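Long-range contacts in membrane-bound lytic murein transglycosylase (Agrobacterium tumefaciens, PDB 2PNW), which probably cleaves the glycan strands of bacterial peptidoglycan as a lytic transglycosylase of the MltA family, forming 1,6-anhydromuramoyl ends: residues 300-305 against 314-319; 304-309 against 352-357; 15-20 against 359-364; 95-100 against 332-337; 23-28 against 74-79. All blocks are in the same frame, centred on the assembly; numbering follows the deposited sequence.

Contact 1 of 5, residues 300-305 against 314-319; sequences FFIHAP and KPFARL
Strands 300-304 and 316-319 run antiparallel with axes 4.7 Å apart, Ile302 and Arg318 forming a hydrogen-bonded pair flanked by the non-hydrogen-bonded pairs Phe301-Leu319 and His303-Ala317. Ile302 N donates to Arg318 O at 2.9 Å, Arg318 N returns a bond to Ile302 O, and Ala304 N reaches Phe316 O at 2.8 Å. On one face of the sheet, Phe301 folds back across the partner strand: with CG anti to the backbone N (chi1 -171°), its ring covers the 317-319 backbone, Arg318 N lying over one ring face and CZ 3.9 Å from Ala317 CB. Leu319 CD1 touches Phe301 CB at 4.0 Å. On the other face Ile302 and Phe316 stand side by side and point the same way, CG2 of Ile302 3.8 Å from CE2 of Phe316, whose ring edge meets Ile302 CB. The guanidinium of Arg318 lies flat against Phe316, with Phe316 CE1 3.3 Å above the guanidinium plane, while Gly284 O and Asp311 hold its nitrogens. Pro305 and Pro315 pack at the turn end. The pairing forms a beta hairpin, here inside the 3D domain, consistent with the double-psi barrel of this family.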
# COMPACT_ATOMS: atom_id res chain seq x y z
N PHE A 300 10.01 0.53 -11.18
CA PHE A 300 9.99 1.98 -11.24
C PHE A 300 11.27 2.48 -10.62
O PHE A 300 11.58 2.09 -9.48
CB PHE A 300 8.82 2.56 -10.41
CG PHE A 300 7.45 2.42 -11.06
CD1 PHE A 300 6.81 3.53 -11.61
CD2 PHE A 300 6.80 1.19 -11.08
CE1 PHE A 300 5.54 3.41 -12.20
CE2 PHE A 300 5.54 1.04 -11.70
CZ PHE A 300 4.90 2.15 -12.23
N PHE A 301 12.00 3.35 -11.33
CA PHE A 301 13.13 4.05 -10.72
C PHE A 301 12.64 5.39 -10.17
O PHE A 301 12.06 6.19 -10.91
CB PHE A 301 14.28 4.25 -11.72
CG PHE A 301 15.56 4.77 -11.07
CD1 PHE A 301 16.45 3.90 -10.47
CD2 PHE A 301 15.84 6.13 -11.07
CE1 PHE A 301 17.62 4.38 -9.84
CE2 PHE A 301 16.99 6.62 -10.46
CZ PHE A 301 17.88 5.75 -9.86
N ILE A 302 12.85 5.62 -8.87
CA ILE A 302 12.30 6.78 -8.20
C ILE A 302 13.46 7.66 -7.76
O ILE A 302 14.37 7.19 -7.08
CB ILE A 302 11.42 6.39 -6.98
CG1 ILE A 302 10.28 5.42 -7.41
CG2 ILE A 302 10.89 7.63 -6.25
CD1 ILE A 302 9.37 5.99 -8.46
N HIS A 303 13.43 8.92 -8.19
CA HIS A 303 14.47 9.88 -7.83
C HIS A 303 13.84 11.03 -7.04
O HIS A 303 13.07 11.81 -7.59
CB HIS A 303 15.17 10.42 -9.09
CG HIS A 303 16.24 11.43 -8.81
ND1 HIS A 303 16.35 12.62 -9.50
CD2 HIS A 303 17.24 11.43 -7.89
CE1 HIS A 303 17.38 13.31 -9.03
NE2 HIS A 303 17.93 12.61 -8.05
N ALA A 304 14.17 11.10 -5.75
CA ALA A 304 13.59 12.10 -4.85
C ALA A 304 14.72 12.76 -4.09
O ALA A 304 15.01 12.38 -2.95
CB ALA A 304 12.57 11.46 -3.88
N PRO A 305 15.40 13.73 -4.73
CA PRO A 305 16.64 14.25 -4.17
C PRO A 305 16.47 14.98 -2.82
O PRO A 305 17.40 14.97 -2.02
CB PRO A 305 17.16 15.18 -5.28
CG PRO A 305 15.96 15.59 -6.03
CD PRO A 305 15.06 14.37 -6.02
N LYS A 314 22.00 10.89 2.05
CA LYS A 314 22.13 10.90 0.59
C LYS A 314 20.75 10.95 -0.10
O LYS A 314 19.76 10.52 0.50
CB LYS A 314 22.90 9.67 0.11
CG LYS A 314 24.38 9.64 0.48
CD LYS A 314 25.02 8.41 -0.15
CE LYS A 314 26.49 8.26 0.19
NZ LYS A 314 27.05 7.03 -0.47
N PRO A 315 20.67 11.48 -1.34
CA PRO A 315 19.39 11.51 -2.04
C PRO A 315 18.83 10.12 -2.36
O PRO A 315 19.57 9.19 -2.67
CB PRO A 315 19.72 12.27 -3.34
CG PRO A 315 21.19 12.15 -3.50
CD PRO A 315 21.74 12.13 -2.12
N PHE A 316 17.51 10.00 -2.25
CA PHE A 316 16.79 8.78 -2.60
C PHE A 316 16.81 8.61 -4.12
O PHE A 316 16.32 9.47 -4.86
CB PHE A 316 15.34 8.92 -2.10
CG PHE A 316 14.52 7.65 -2.22
CD1 PHE A 316 14.39 6.80 -1.13
CD2 PHE A 316 13.85 7.33 -3.41
CE1 PHE A 316 13.62 5.63 -1.21
CE2 PHE A 316 13.08 6.15 -3.50
CZ PHE A 316 12.97 5.30 -2.39
N ALA A 317 17.38 7.51 -4.60
CA ALA A 317 17.42 7.21 -6.03
C ALA A 317 17.58 5.71 -6.18
O ALA A 317 18.70 5.20 -6.14
CB ALA A 317 18.57 7.96 -6.73
N ARG A 318 16.47 5.00 -6.37
CA ARG A 318 16.54 3.54 -6.40
C ARG A 318 15.46 2.93 -7.26
O ARG A 318 14.42 3.54 -7.50
CB ARG A 318 16.49 2.94 -4.98
CG ARG A 318 15.21 3.16 -4.23
CD ARG A 318 15.28 2.56 -2.83
NE ARG A 318 16.05 3.39 -1.89
CZ ARG A 318 15.97 3.29 -0.56
NH1 ARG A 318 15.14 2.41 0.01
NH2 ARG A 318 16.71 4.07 0.22
N LEU A 319 15.75 1.74 -7.76
CA LEU A 319 14.79 0.93 -8.50
C LEU A 319 13.91 0.15 -7.54
O LEU A 319 14.40 -0.49 -6.60
CB LEU A 319 15.52 -0.04 -9.43
CG LEU A 319 14.64 -0.77 -10.46
CD1 LEU A 319 13.95 0.23 -11.43
CD2 LEU A 319 15.48 -1.75 -11.23

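Contact 2 of 5, residues 304-309 against 352-357; sequences APTLTH and VRNEAD
The amide of Asn354 presents its N-H edge to Thr306: OG1 of Thr306 lies 4° out of the amide plane and 2.9 Å from ND2, in a nearly straight bond (169°). The carbonyl end of the same amide is held within its own segment, where Arg353 N approaches OD1 from above the carbonyl plane. Leu307 crosses the amide at about a right angle, CB 3.8 Å from Asn354 CG and CD1 3.6 Å from OD1. The imidazole of His309 meets Val352 obliquely, CE1 3.8 Å from CG2, and NE2 is tied to Leu348 O; Leu307 CD1 also touches that methyl. A type I turn, Ala304 to Leu307, leads out of the hairpin strand 299-304 of the 3D domain and sets Thr306 and Leu307 over residues 352-354; strand 353-363 also pairs with strand 96-109. OG1 of Thr306 sits between its backbone N and carbonyl carbon (chi1 64°), which puts it within reach of both ND2 and a water. That water bridges to Glu355 N, 2.9 Å away, while a second water accepts from Thr306 N and donates to Glu355 O at 2.6 Å, so solvent takes up the backbone N-H and C=O of Glu355 on the exposed side. Deeper in, Ala304 CB packs on Ala356 CB at 3.9 Å, both side chains buried.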
# COMPACT_ATOMS: atom_id res chain seq x y z
N ALA A 304 14.17 11.10 -5.75
CA ALA A 304 13.59 12.10 -4.85
C ALA A 304 14.72 12.76 -4.09
O ALA A 304 15.01 12.38 -2.95
CB ALA A 304 12.57 11.46 -3.88
N PRO A 305 15.40 13.73 -4.73
CA PRO A 305 16.64 14.25 -4.17
C PRO A 305 16.47 14.98 -2.82
O PRO A 305 17.40 14.97 -2.02
CB PRO A 305 17.16 15.18 -5.28
CG PRO A 305 15.96 15.59 -6.03
CD PRO A 305 15.06 14.37 -6.02
N THR A 306 15.31 15.58 -2.57
CA THR A 306 15.05 16.19 -1.24
C THR A 306 14.81 15.16 -0.13
O THR A 306 14.79 15.51 1.06
CB THR A 306 13.87 17.21 -1.26
OG1 THR A 306 12.64 16.54 -1.57
CG2 THR A 306 14.12 18.33 -2.26
N LEU A 307 14.64 13.89 -0.51
CA LEU A 307 14.41 12.82 0.47
C LEU A 307 15.73 12.15 0.81
O LEU A 307 16.28 11.39 0.01
CB LEU A 307 13.42 11.80 -0.09
CG LEU A 307 13.06 10.56 0.72
CD1 LEU A 307 12.45 10.91 2.07
CD2 LEU A 307 12.10 9.69 -0.11
N THR A 308 16.22 12.44 2.02
CA THR A 308 17.57 12.04 2.41
C THR A 308 17.62 11.09 3.59
O THR A 308 18.62 10.40 3.78
CB THR A 308 18.44 13.28 2.73
OG1 THR A 308 17.82 14.05 3.76
CG2 THR A 308 18.58 14.14 1.49
N HIS A 309 16.54 11.02 4.38
CA HIS A 309 16.58 10.26 5.62
C HIS A 309 16.37 8.75 5.48
O HIS A 309 16.45 8.02 6.47
CB HIS A 309 15.67 10.88 6.70
CG HIS A 309 14.21 10.64 6.48
ND1 HIS A 309 13.44 11.42 5.65
CD2 HIS A 309 13.36 9.74 7.04
CE1 HIS A 309 12.19 11.00 5.68
NE2 HIS A 309 12.11 9.98 6.52
N VAL A 352 7.85 11.23 5.27
CA VAL A 352 8.08 11.23 3.82
C VAL A 352 6.94 11.94 3.14
O VAL A 352 5.77 11.58 3.30
CB VAL A 352 8.25 9.78 3.22
CG1 VAL A 352 8.44 9.84 1.69
CG2 VAL A 352 9.40 9.06 3.89
N ARG A 353 7.28 12.97 2.37
CA ARG A 353 6.31 13.82 1.71
C ARG A 353 7.14 14.67 0.76
O ARG A 353 7.47 15.82 1.07
CB ARG A 353 5.55 14.65 2.78
CG ARG A 353 4.47 15.57 2.25
CD ARG A 353 3.53 16.13 3.37
NE ARG A 353 4.22 16.75 4.51
CZ ARG A 353 4.71 18.00 4.55
NH1 ARG A 353 4.62 18.82 3.50
NH2 ARG A 353 5.29 18.45 5.66
N ASN A 354 7.52 14.09 -0.38
CA ASN A 354 8.60 14.67 -1.19
C ASN A 354 8.32 14.61 -2.68
O ASN A 354 7.71 13.65 -3.17
CB ASN A 354 9.94 13.96 -0.95
CG ASN A 354 10.50 14.17 0.46
OD1 ASN A 354 10.10 13.50 1.41
ND2 ASN A 354 11.46 15.08 0.58
N GLU A 355 8.77 15.64 -3.39
CA GLU A 355 8.73 15.63 -4.85
C GLU A 355 9.63 14.53 -5.37
O GLU A 355 10.66 14.23 -4.76
CB GLU A 355 9.23 16.97 -5.41
CG GLU A 355 8.19 18.05 -5.41
CD GLU A 355 8.75 19.34 -6.01
OE1 GLU A 355 9.04 19.37 -7.23
OE2 GLU A 355 8.91 20.32 -5.25
N ALA A 356 9.24 13.92 -6.49
CA ALA A 356 10.00 12.82 -7.06
C ALA A 356 9.82 12.75 -8.56
O ALA A 356 8.77 13.09 -9.06
CB ALA A 356 9.59 11.48 -6.42
N ASP A 357 10.85 12.28 -9.26
CA ASP A 357 10.73 11.94 -10.68
C ASP A 357 10.51 10.43 -10.77
O ASP A 357 11.27 9.67 -10.16
CB ASP A 357 12.00 12.34 -11.46
CG ASP A 357 12.16 13.88 -11.61
OD1 ASP A 357 11.15 14.61 -11.53
OD2 ASP A 357 13.31 14.34 -11.82
O HOH W 1 10.17 17.73 -1.95
O HOH W 2 12.69 15.66 -4.05

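Contact 3 of 5, residues 15-20 against 359-364; sequences RDLPGW and YILLPR
Leu17 sets one methyl on the ring of Tyr359 in a CH-pi contact: CD1 stands over the face, 3.9 Å from the centroid and offset toward the rim, with CD1 of Tyr359 as its closest ring atom at 3.6 Å. The two side chains slide past each other in opposite directions. Pro18 crosses the tyrosine at about a right angle, its CD 3.7 Å from OH. The other methyl of Leu17, CD2, meets CD2 of Leu361 more loosely at 4.4 Å, and CH2 of Trp20 touches CD1 of the same leucine at a similar distance. With Tyr359 CG beside the backbone N (chi1 -53°), the ring leans from the strand toward the 15-20 loop. A type II turn from Leu17 to Trp20, closed by Trp20 N to Leu17 O and with Gly19 at positive phi, presents leucine, proline and indole to the same strand. Further out, Glu80 accepts from Trp20 NE1, and Asp16 OD2 takes Ser13 N at the exposed start of the loop. The N-terminal loop thereby covers one side of strand 353-363, where Leu17 and Pro18 also touch strand 299-304 and Trp20 and Leu361 both reach Phe79 of helix 72-82.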
# COMPACT_ATOMS: atom_id res chain seq x y z
N ARG A 15 21.45 6.32 -18.68
CA ARG A 15 22.27 7.49 -18.32
C ARG A 15 21.47 8.68 -17.79
O ARG A 15 22.01 9.54 -17.11
CB ARG A 15 23.09 7.98 -19.52
CG ARG A 15 24.43 7.31 -19.67
CD ARG A 15 24.34 6.06 -20.52
NE ARG A 15 25.45 5.99 -21.48
CZ ARG A 15 25.60 5.02 -22.38
NH1 ARG A 15 24.72 4.02 -22.46
NH2 ARG A 15 26.64 5.04 -23.20
N ASP A 16 20.18 8.74 -18.11
CA ASP A 16 19.33 9.83 -17.66
C ASP A 16 18.72 9.61 -16.27
O ASP A 16 18.07 10.51 -15.72
CB ASP A 16 18.22 10.09 -18.68
CG ASP A 16 18.75 10.58 -20.03
OD1 ASP A 16 19.60 11.51 -20.02
OD2 ASP A 16 18.33 10.05 -21.08
N LEU A 17 18.91 8.42 -15.71
CA LEU A 17 18.33 8.09 -14.40
C LEU A 17 19.35 8.45 -13.34
O LEU A 17 20.34 7.75 -13.18
CB LEU A 17 17.96 6.60 -14.32
CG LEU A 17 16.60 6.07 -14.80
CD1 LEU A 17 16.17 6.65 -16.12
CD2 LEU A 17 16.65 4.53 -14.88
N PRO A 18 19.12 9.57 -12.63
CA PRO A 18 20.13 10.04 -11.68
C PRO A 18 20.36 9.02 -10.57
O PRO A 18 19.41 8.56 -9.92
CB PRO A 18 19.51 11.33 -11.12
CG PRO A 18 18.52 11.76 -12.17
CD PRO A 18 17.95 10.46 -12.66
N GLY A 19 21.63 8.65 -10.39
CA GLY A 19 22.02 7.69 -9.38
C GLY A 19 21.84 6.23 -9.77
O GLY A 19 22.12 5.36 -8.97
N TRP A 20 21.37 5.97 -10.99
CA TRP A 20 21.21 4.59 -11.49
C TRP A 20 22.48 3.78 -11.26
O TRP A 20 22.45 2.69 -10.67
CB TRP A 20 20.83 4.57 -12.99
CG TRP A 20 20.87 3.19 -13.59
CD1 TRP A 20 21.84 2.67 -14.40
CD2 TRP A 20 19.91 2.15 -13.40
NE1 TRP A 20 21.53 1.37 -14.74
CE2 TRP A 20 20.35 1.03 -14.13
CE3 TRP A 20 18.70 2.07 -12.69
CZ2 TRP A 20 19.63 -0.18 -14.16
CZ3 TRP A 20 17.98 0.87 -12.74
CH2 TRP A 20 18.45 -0.23 -13.46
N TYR A 359 10.35 7.02 -13.17
CA TYR A 359 10.70 6.42 -14.47
C TYR A 359 10.23 4.97 -14.42
O TYR A 359 10.59 4.26 -13.48
CB TYR A 359 12.21 6.45 -14.76
CG TYR A 359 12.90 7.80 -14.63
CD1 TYR A 359 13.16 8.57 -15.77
CD2 TYR A 359 13.29 8.30 -13.39
CE1 TYR A 359 13.79 9.81 -15.67
CE2 TYR A 359 13.91 9.55 -13.26
CZ TYR A 359 14.17 10.29 -14.41
OH TYR A 359 14.83 11.52 -14.31
N ILE A 360 9.46 4.53 -15.40
CA ILE A 360 9.01 3.14 -15.43
C ILE A 360 9.90 2.35 -16.40
O ILE A 360 10.34 2.88 -17.44
CB ILE A 360 7.47 3.02 -15.78
CG1 ILE A 360 6.97 1.58 -15.61
CG2 ILE A 360 7.17 3.54 -17.20
CD1 ILE A 360 5.43 1.45 -15.82
N LEU A 361 10.22 1.10 -16.05
CA LEU A 361 11.03 0.27 -16.93
C LEU A 361 10.09 -0.70 -17.62
O LEU A 361 9.48 -1.55 -16.96
CB LEU A 361 12.12 -0.47 -16.17
CG LEU A 361 13.16 0.29 -15.33
CD1 LEU A 361 14.31 -0.66 -14.98
CD2 LEU A 361 13.71 1.50 -16.04
N LEU A 362 9.94 -0.57 -18.94
CA LEU A 362 9.04 -1.47 -19.68
C LEU A 362 9.81 -2.63 -20.27
O LEU A 362 10.88 -2.43 -20.83
CB LEU A 362 8.30 -0.73 -20.80
CG LEU A 362 7.54 0.55 -20.42
CD1 LEU A 362 6.72 1.03 -21.60
CD2 LEU A 362 6.63 0.28 -19.22
N PRO A 363 9.23 -3.85 -20.18
CA PRO A 363 9.79 -5.00 -20.87
C PRO A 363 9.98 -4.62 -22.34
O PRO A 363 9.13 -3.92 -22.93
CB PRO A 363 8.66 -6.04 -20.76
CG PRO A 363 7.89 -5.66 -19.54
CD PRO A 363 7.99 -4.18 -19.44
N ARG A 364 11.09 -5.05 -22.94
CA ARG A 364 11.46 -4.46 -24.23
C ARG A 364 10.51 -4.75 -25.39
O ARG A 364 10.35 -3.89 -26.25
CB ARG A 364 12.98 -4.55 -24.53
CG ARG A 364 13.49 -5.81 -25.16
CD ARG A 364 15.05 -5.81 -25.22
NE ARG A 364 15.60 -4.64 -25.91
CZ ARG A 364 16.13 -3.57 -25.32
NH1 ARG A 364 16.59 -2.57 -26.06
NH2 ARG A 364 16.21 -3.48 -23.99

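Contact 4 of 5, residues 95-100 against 332-337; sequences SGFVTA and PARGDI
Gly96 opens the pairing with its CA beside Ala333, whose CB lies 3.6 Å away. Phe97 then donates its N-H to Ala333 O at 2.9 Å and accepts from Gly335 N, both bonds running nearly along the C=O axis; strands 96-100 and 334-337 are parallel, with an axis angle of 27°. The Phe97 ring turns an edge to the Arg334 guanidinium: CD2 stands above the guanidinium plane, 4.1 Å from CZ, with the two planes 85° apart. Val98 points to the other face, where CB touches CD1 of Ile337 at 3.9 Å. Thr99 bonds to both neighbours through its backbone, N to Gly335 O and O from Ile337 N, the latter at 2.8 Å. Its hydroxyl is the polar centre. Arg334, bent at chi2 (73°), grips OG1 end-on with NH1 at 3.0 Å and NH2 at 3.3 Å, both in the guanidinium plane, and OG1 donates to Asp336 OD1 at 2.7 Å, meeting it from above the carboxylate plane. Ala100 ends the run, its CB packing on Ile337 CB. One threonine oxygen thus accepts twice and donates once, linking arginine to aspartate without a direct salt bridge; the three bonds on OG1 fix the rotation of the Thr99 hydroxyl and tie the Arg334 guanidinium to it in its own plane.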
# COMPACT_ATOMS: atom_id res chain seq x y z
N SER A 95 5.36 17.68 -11.03
CA SER A 95 6.30 16.57 -10.82
C SER A 95 5.64 15.43 -10.05
O SER A 95 4.50 15.55 -9.58
CB SER A 95 7.57 17.07 -10.10
OG SER A 95 7.29 17.51 -8.79
N GLY A 96 6.33 14.30 -9.92
CA GLY A 96 5.78 13.19 -9.14
C GLY A 96 5.89 13.49 -7.66
O GLY A 96 6.48 14.52 -7.26
N PHE A 97 5.34 12.60 -6.84
CA PHE A 97 5.26 12.83 -5.40
C PHE A 97 5.25 11.51 -4.64
O PHE A 97 4.52 10.58 -5.00
CB PHE A 97 4.00 13.62 -5.07
CG PHE A 97 4.00 14.20 -3.69
CD1 PHE A 97 4.75 15.35 -3.40
CD2 PHE A 97 3.24 13.62 -2.67
CE1 PHE A 97 4.76 15.90 -2.11
CE2 PHE A 97 3.24 14.17 -1.38
CZ PHE A 97 4.00 15.31 -1.11
N VAL A 98 6.09 11.42 -3.60
CA VAL A 98 6.12 10.22 -2.76
C VAL A 98 5.80 10.48 -1.30
O VAL A 98 6.18 11.52 -0.72
CB VAL A 98 7.43 9.42 -2.87
CG1 VAL A 98 7.57 8.79 -4.25
CG2 VAL A 98 8.67 10.31 -2.52
N THR A 99 5.03 9.55 -0.74
CA THR A 99 4.86 9.44 0.69
C THR A 99 5.40 8.07 1.08
O THR A 99 6.06 7.39 0.25
CB THR A 99 3.40 9.68 1.10
OG1 THR A 99 2.53 8.81 0.35
CG2 THR A 99 2.98 11.14 0.83
N ALA A 100 5.18 7.65 2.32
CA ALA A 100 5.69 6.33 2.73
C ALA A 100 4.70 5.61 3.63
O ALA A 100 3.83 6.25 4.24
CB ALA A 100 7.05 6.44 3.41
N PRO A 332 -0.51 9.26 -12.04
CA PRO A 332 0.49 8.45 -12.75
C PRO A 332 1.87 8.49 -12.12
O PRO A 332 2.61 7.55 -12.28
CB PRO A 332 0.53 9.10 -14.15
CG PRO A 332 0.08 10.54 -13.91
CD PRO A 332 -1.00 10.39 -12.86
N ALA A 333 2.22 9.59 -11.45
CA ALA A 333 3.51 9.70 -10.79
C ALA A 333 3.37 9.93 -9.29
O ALA A 333 4.07 10.76 -8.71
CB ALA A 333 4.38 10.77 -11.45
N ARG A 334 2.46 9.16 -8.68
CA ARG A 334 2.24 9.16 -7.24
C ARG A 334 2.64 7.80 -6.66
O ARG A 334 2.26 6.75 -7.22
CB ARG A 334 0.76 9.44 -6.96
CG ARG A 334 0.39 9.52 -5.49
CD ARG A 334 0.87 10.79 -4.81
NE ARG A 334 0.29 10.85 -3.46
CZ ARG A 334 0.83 10.33 -2.36
NH1 ARG A 334 2.00 9.72 -2.41
NH2 ARG A 334 0.19 10.45 -1.20
N GLY A 335 3.37 7.80 -5.55
CA GLY A 335 3.79 6.54 -4.94
C GLY A 335 3.90 6.56 -3.43
O GLY A 335 4.05 7.62 -2.81
N ASP A 336 3.81 5.37 -2.83
CA ASP A 336 3.97 5.24 -1.40
C ASP A 336 5.11 4.23 -1.22
O ASP A 336 4.97 3.06 -1.61
CB ASP A 336 2.70 4.67 -0.80
CG ASP A 336 2.28 5.34 0.50
OD1 ASP A 336 2.96 6.26 0.96
OD2 ASP A 336 1.25 4.94 1.04
N ILE A 337 6.20 4.69 -0.62
CA ILE A 337 7.40 3.87 -0.41
C ILE A 337 7.25 3.03 0.85
O ILE A 337 6.98 3.56 1.94
CB ILE A 337 8.67 4.77 -0.23
CG1 ILE A 337 8.96 5.57 -1.51
CG2 ILE A 337 9.88 3.95 0.23
CD1 ILE A 337 9.81 6.82 -1.25

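Contact 5 of 5, residues 23-28 against 74-79; sequences DDPRKL and QARQFF
Pro25 packs on Ala75 of helix 72-82 at the start of a type I turn that leads from the N-terminal loop into helix 28-39, so a turn packed on a helix joins two N-terminal elements. The tight part lies inward. Pro25 CG rests 3.8 Å from Ala75 CB, and its CD approaches Arg76 CG at 3.9 Å, the two side chains crossing at about a right angle. Leu28 CD1 meets CZ of Phe79 at 4.2 Å, also crosswise, and both reach Leu319 of strand 316-324. Arg76 closes this part from one end: bent at chi3 (-61°), it brings NH1 to Asp23 O at 2.8 Å, the oxygen lying in the guanidinium plane, while NH2 bridges to Glu73. The Asp23 carboxylate turns elsewhere, to Arg285 and Leu319 N. The outer side has fewer contacts: of exposed Arg26, CG touches Ala75 CB, and its guanidinium bends back to Asp24, where NE and NH2 hold the carboxylate side-on, NH2 2.8 Å from OD2. Asp24 OD1 also takes the backbone N of Arg26 at 3.1 Å in an Asx turn, so NE and N of Arg26 reach that single oxygen from opposite faces of the carboxylate plane.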
# COMPACT_ATOMS: atom_id res chain seq x y z
N ASP A 23 22.97 2.41 -7.70
CA ASP A 23 21.93 1.59 -7.07
C ASP A 23 22.28 0.10 -7.13
O ASP A 23 22.87 -0.37 -8.11
CB ASP A 23 20.56 1.85 -7.73
CG ASP A 23 19.39 1.25 -6.93
OD1 ASP A 23 19.42 1.28 -5.68
OD2 ASP A 23 18.44 0.77 -7.57
N ASP A 24 21.93 -0.63 -6.07
CA ASP A 24 22.10 -2.07 -6.02
C ASP A 24 20.71 -2.73 -5.98
O ASP A 24 20.16 -2.89 -4.88
CB ASP A 24 22.91 -2.49 -4.78
CG ASP A 24 22.99 -4.02 -4.61
OD1 ASP A 24 22.51 -4.76 -5.50
OD2 ASP A 24 23.54 -4.48 -3.58
N PRO A 25 20.14 -3.09 -7.14
CA PRO A 25 18.78 -3.69 -7.16
C PRO A 25 18.71 -5.22 -6.97
O PRO A 25 17.72 -5.87 -7.41
CB PRO A 25 18.25 -3.26 -8.54
CG PRO A 25 19.50 -3.35 -9.43
CD PRO A 25 20.65 -2.88 -8.52
N ARG A 26 19.71 -5.81 -6.32
CA ARG A 26 19.72 -7.28 -6.16
C ARG A 26 18.52 -7.85 -5.42
O ARG A 26 18.11 -8.97 -5.74
CB ARG A 26 21.04 -7.78 -5.51
CG ARG A 26 22.14 -7.93 -6.55
CD ARG A 26 23.46 -8.40 -5.90
NE ARG A 26 23.96 -7.40 -4.96
CZ ARG A 26 25.04 -7.55 -4.20
NH1 ARG A 26 25.78 -8.65 -4.29
NH2 ARG A 26 25.39 -6.59 -3.36
N LYS A 27 17.94 -7.11 -4.47
CA LYS A 27 16.76 -7.62 -3.74
C LYS A 27 15.51 -7.75 -4.62
O LYS A 27 14.52 -8.39 -4.22
CB LYS A 27 16.42 -6.74 -2.55
CG LYS A 27 17.42 -6.83 -1.41
CD LYS A 27 16.96 -5.99 -0.23
CE LYS A 27 18.03 -6.02 0.87
NZ LYS A 27 17.54 -5.37 2.11
N LEU A 28 15.54 -7.15 -5.80
CA LEU A 28 14.40 -7.24 -6.72
C LEU A 28 14.29 -8.58 -7.38
O LEU A 28 13.25 -8.92 -7.89
CB LEU A 28 14.47 -6.17 -7.81
CG LEU A 28 14.52 -4.71 -7.34
CD1 LEU A 28 14.17 -3.84 -8.53
CD2 LEU A 28 13.58 -4.40 -6.17
N GLN A 74 25.93 -6.66 -12.31
CA GLN A 74 25.18 -7.66 -13.09
C GLN A 74 23.67 -7.46 -12.96
O GLN A 74 22.91 -7.65 -13.93
CB GLN A 74 25.55 -9.06 -12.67
CG GLN A 74 26.86 -9.53 -13.29
CD GLN A 74 27.35 -10.82 -12.67
OE1 GLN A 74 26.62 -11.48 -11.94
NE2 GLN A 74 28.59 -11.17 -12.97
N ALA A 75 23.24 -7.04 -11.77
CA ALA A 75 21.82 -6.73 -11.51
C ALA A 75 21.33 -5.54 -12.36
O ALA A 75 20.28 -5.62 -13.01
CB ALA A 75 21.62 -6.44 -10.04
N ARG A 76 22.06 -4.44 -12.34
CA ARG A 76 21.72 -3.29 -13.19
C ARG A 76 21.73 -3.68 -14.67
O ARG A 76 20.86 -3.25 -15.43
CB ARG A 76 22.66 -2.10 -12.96
CG ARG A 76 22.54 -1.46 -11.58
CD ARG A 76 23.35 -0.17 -11.49
NE ARG A 76 24.77 -0.43 -11.71
CZ ARG A 76 25.66 -0.68 -10.75
NH1 ARG A 76 25.29 -0.71 -9.47
NH2 ARG A 76 26.93 -0.91 -11.08
N GLN A 77 22.73 -4.49 -15.07
CA GLN A 77 22.88 -4.88 -16.47
C GLN A 77 21.69 -5.68 -16.95
O GLN A 77 21.26 -5.55 -18.10
CB GLN A 77 24.18 -5.68 -16.71
CG GLN A 77 24.42 -6.02 -18.19
CD GLN A 77 24.65 -4.79 -19.06
OE1 GLN A 77 25.57 -4.01 -18.81
NE2 GLN A 77 23.83 -4.61 -20.09
N PHE A 78 21.15 -6.53 -16.08
CA PHE A 78 19.93 -7.23 -16.43
C PHE A 78 18.86 -6.27 -16.95
O PHE A 78 18.25 -6.51 -18.02
CB PHE A 78 19.36 -7.99 -15.22
CG PHE A 78 18.00 -8.55 -15.48
CD1 PHE A 78 17.85 -9.70 -16.26
CD2 PHE A 78 16.85 -7.90 -14.99
CE1 PHE A 78 16.57 -10.21 -16.56
CE2 PHE A 78 15.58 -8.39 -15.28
CZ PHE A 78 15.43 -9.56 -16.07
N PHE A 79 18.61 -5.20 -16.21
CA PHE A 79 17.56 -4.24 -16.58
C PHE A 79 17.91 -3.45 -17.84
O PHE A 79 17.05 -3.21 -18.69
CB PHE A 79 17.20 -3.30 -15.41
CG PHE A 79 16.51 -4.01 -14.28
CD1 PHE A 79 15.17 -4.39 -14.39
CD2 PHE A 79 17.22 -4.38 -13.14
CE1 PHE A 79 14.53 -5.09 -13.36
CE2 PHE A 79 16.59 -5.10 -12.11
CZ PHE A 79 15.25 -5.45 -12.23

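How the contacts relate
Contacts 1, 2 and 4 belong to one strand assembly: contact 1 pairs 299-304 with 316-324, and contact 2 brings the turn within that hairpin's connection against strand 353-363, which neighbours both 299-304 and strand 96-109 of contact 4. Ile337 CD1 of contact 4 packs on Phe316 CZ of contact 1. Contacts 3 and 5 lie farther from the chain centre yet are largely buried, wrapping N-terminal loop and helix around the strands; Leu319 of contact 1 meets Phe79 and Leu28 of contact 5. The chemistry of the five differs with their place: backbone ladders in 1 and 4, a polar side-chain relay in 4, water bridges in 2, apolar packing in 3, joined in 5 by an arginine-carbonyl bond.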